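Local coordinates for protein serine protease inhibitor 1 (Coprinopsis cinerea, PDB 3VWC) that probably inhibits serine proteases and folds as a beta-trefoil, at residues Gly5-Thr10 against Trp46-Asp51. Numbering follows the deposited sequence.
Sequences GTYEVT and WVVEKD
V9 lays its CG2 methyl over one face of the W46 indole, a CH-pi contact 3.9 Å from that methyl to the centroid of the five-membered ring and 24° off the ring normal. With CG1 anti to the backbone N (chi1 -179°), CG2 is the branch turned to the indole, and it comes nearest at CD1. The indole has further partners: NE1 donates to the carbonyl O of V18, and the ring meets that of W108 with the planes at about 45°.

On the face of the sheet that carries W46, Y7 and V48 also pack together, CG2 of V48 lying 3.7 Å from CD2 of Y7 and approaching the phenol ring obliquely. F143 of strand 141-145 touches both V48 and V9, while the OH of Y7 is hydrogen-bonded to the carbonyl O of K3.

The backbones run antiparallel and share four hydrogen bonds in two pairs. Y7 and W46 bond reciprocally, the W46 N to Y7 O bond being 2.7 Å; G5 and V48 form the other pair, in which V48 N reaches G5 O almost straight, at 2.8 Å. Between them, T6 and V47 form a non-hydrogen-bonded pair whose side chains occupy the other face and meet lightly, T6 OG1 lying 3.9 Å from CG2 of V47. Here CA of T6 makes a CA-H...O contact with W46 O, which already accepts from Y7 N.

The four backbone bonds thus set the register of these neighbouring beta-trefoil strands, while Y7 and W46 can be buried among apolar side chains because their OH and NE1 groups find main-chain carbonyl partners at K3 and V18.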
loop_
_atom_site.group_PDB
_atom_site.type_symbol
_atom_site.label_atom_id
_atom_site.label_comp_id
_atom_site.label_asym_id
_atom_site.label_seq_id
_atom_site.Cartn_x
_atom_site.Cartn_y
_atom_site.Cartn_z
ATOM N N GLY A 5 -1.887 8.229 11.721
ATOM C CA GLY A 5 -0.551 8.493 12.219
ATOM C C GLY A 5 0.452 8.090 11.157
ATOM O O GLY A 5 0.103 7.979 9.978
ATOM N N THR A 6 1.673 7.849 11.601
ATOM C CA THR A 6 2.806 7.659 10.703
ATOM C C THR A 6 3.304 6.219 10.908
ATOM O O THR A 6 3.477 5.758 12.050
ATOM C CB THR A 6 3.965 8.671 11.025
ATOM O OG1 THR A 6 3.531 10.014 10.765
ATOM C CG2 THR A 6 5.206 8.371 10.205
ATOM N N TYR A 7 3.508 5.509 9.786
ATOM C CA TYR A 7 3.749 4.051 9.769
ATOM C C TYR A 7 4.855 3.625 8.815
ATOM O O TYR A 7 4.901 4.112 7.677
ATOM C CB TYR A 7 2.475 3.334 9.299
ATOM C CG TYR A 7 1.351 3.398 10.301
ATOM C CD1 TYR A 7 1.156 2.397 11.244
ATOM C CD2 TYR A 7 0.441 4.467 10.280
ATOM C CE1 TYR A 7 0.134 2.441 12.142
ATOM C CE2 TYR A 7 -0.607 4.519 11.195
ATOM C CZ TYR A 7 -0.758 3.503 12.104
ATOM O OH TYR A 7 -1.774 3.508 13.029
ATOM N N GLU A 8 5.590 2.583 9.197
ATOM C CA GLU A 8 6.412 1.820 8.249
ATOM C C GLU A 8 5.543 0.690 7.718
ATOM O O GLU A 8 4.656 0.209 8.424
ATOM C CB GLU A 8 7.623 1.207 8.947
ATOM C CG GLU A 8 8.667 2.239 9.346
ATOM C CD GLU A 8 10.081 1.665 9.340
ATOM O OE1 GLU A 8 10.227 0.427 9.474
ATOM O OE2 GLU A 8 11.040 2.450 9.166
ATOM N N VAL A 9 5.627 0.461 6.424
ATOM C CA VAL A 9 4.754 -0.542 5.784
ATOM C C VAL A 9 5.573 -1.618 5.088
ATOM O O VAL A 9 6.417 -1.283 4.268
ATOM C CB VAL A 9 3.805 0.117 4.762
ATOM C CG1 VAL A 9 2.879 -0.907 4.113
ATOM C CG2 VAL A 9 3.035 1.236 5.399
ATOM N N THR A 10 5.377 -2.892 5.431
ATOM C CA THR A 10 6.054 -3.991 4.732
ATOM C C THR A 10 5.035 -4.962 4.152
ATOM O O THR A 10 3.891 -5.027 4.603
ATOM C CB THR A 10 6.941 -4.807 5.680
ATOM O OG1 THR A 10 6.162 -5.208 6.832
ATOM C CG2 THR A 10 8.119 -3.940 6.140
ATOM N N TRP A 46 5.022 6.188 5.902
ATOM C CA TRP A 46 3.803 6.628 5.297
ATOM C C TRP A 46 3.035 7.452 6.308
ATOM O O TRP A 46 3.123 7.203 7.507
ATOM C CB TRP A 46 2.994 5.373 4.920
ATOM C CG TRP A 46 3.530 4.605 3.731
ATOM C CD1 TRP A 46 4.718 3.927 3.646
ATOM C CD2 TRP A 46 2.866 4.424 2.483
ATOM N NE1 TRP A 46 4.799 3.279 2.420
ATOM C CE2 TRP A 46 3.727 3.634 1.658
ATOM C CE3 TRP A 46 1.694 4.960 1.917
ATOM C CZ2 TRP A 46 3.371 3.247 0.364
ATOM C CZ3 TRP A 46 1.319 4.550 0.621
ATOM C CH2 TRP A 46 2.175 3.712 -0.144
ATOM N N VAL A 47 2.260 8.406 5.821
ATOM C CA VAL A 47 1.295 9.077 6.671
ATOM C C VAL A 47 -0.120 8.622 6.298
ATOM O O VAL A 47 -0.537 8.646 5.123
ATOM C CB VAL A 47 1.434 10.595 6.560
ATOM C CG1 VAL A 47 0.327 11.291 7.377
ATOM C CG2 VAL A 47 2.794 11.007 7.033
ATOM N N VAL A 48 -0.848 8.202 7.329
ATOM C CA VAL A 48 -2.217 7.718 7.176
ATOM C C VAL A 48 -3.185 8.737 7.785
ATOM O O VAL A 48 -3.041 9.085 8.948
ATOM C CB VAL A 48 -2.403 6.378 7.888
ATOM C CG1 VAL A 48 -3.871 5.954 7.780
ATOM C CG2 VAL A 48 -1.464 5.292 7.267
ATOM N N GLU A 49 -4.065 9.286 6.952
ATOM C CA GLU A 49 -5.012 10.302 7.370
ATOM C C GLU A 49 -6.411 9.769 7.178
ATOM O O GLU A 49 -6.742 9.197 6.147
ATOM C CB GLU A 49 -4.859 11.585 6.538
ATOM C CG GLU A 49 -3.478 12.245 6.603
ATOM C CD GLU A 49 -3.418 13.453 7.520
ATOM O OE1 GLU A 49 -4.403 13.713 8.247
ATOM O OE2 GLU A 49 -2.327 14.046 7.638
ATOM N N LYS A 50 -7.260 9.983 8.177
ATOM C CA LYS A 50 -8.677 9.770 8.000
ATOM C C LYS A 50 -9.337 10.782 7.057
ATOM O O LYS A 50 -9.087 11.975 7.138
ATOM C CB LYS A 50 -9.347 9.800 9.384
ATOM C CG LYS A 50 -10.636 9.018 9.457
ATOM C CD LYS A 50 -11.262 9.177 10.853
ATOM C CE LYS A 50 -12.629 8.512 10.932
ATOM N NZ LYS A 50 -12.508 7.082 11.362
ATOM N N ASP A 51 -10.190 10.273 6.182
ATOM C CA ASP A 51 -10.851 11.083 5.172
ATOM C C ASP A 51 -12.277 10.586 5.094
ATOM O O ASP A 51 -12.556 9.585 4.437
ATOM C CB ASP A 51 -10.159 10.869 3.818
ATOM C CG ASP A 51 -10.748 11.745 2.702
ATOM O OD1 ASP A 51 -11.415 12.765 3.007
ATOM O OD2 ASP A 51 -10.509 11.415 1.513
#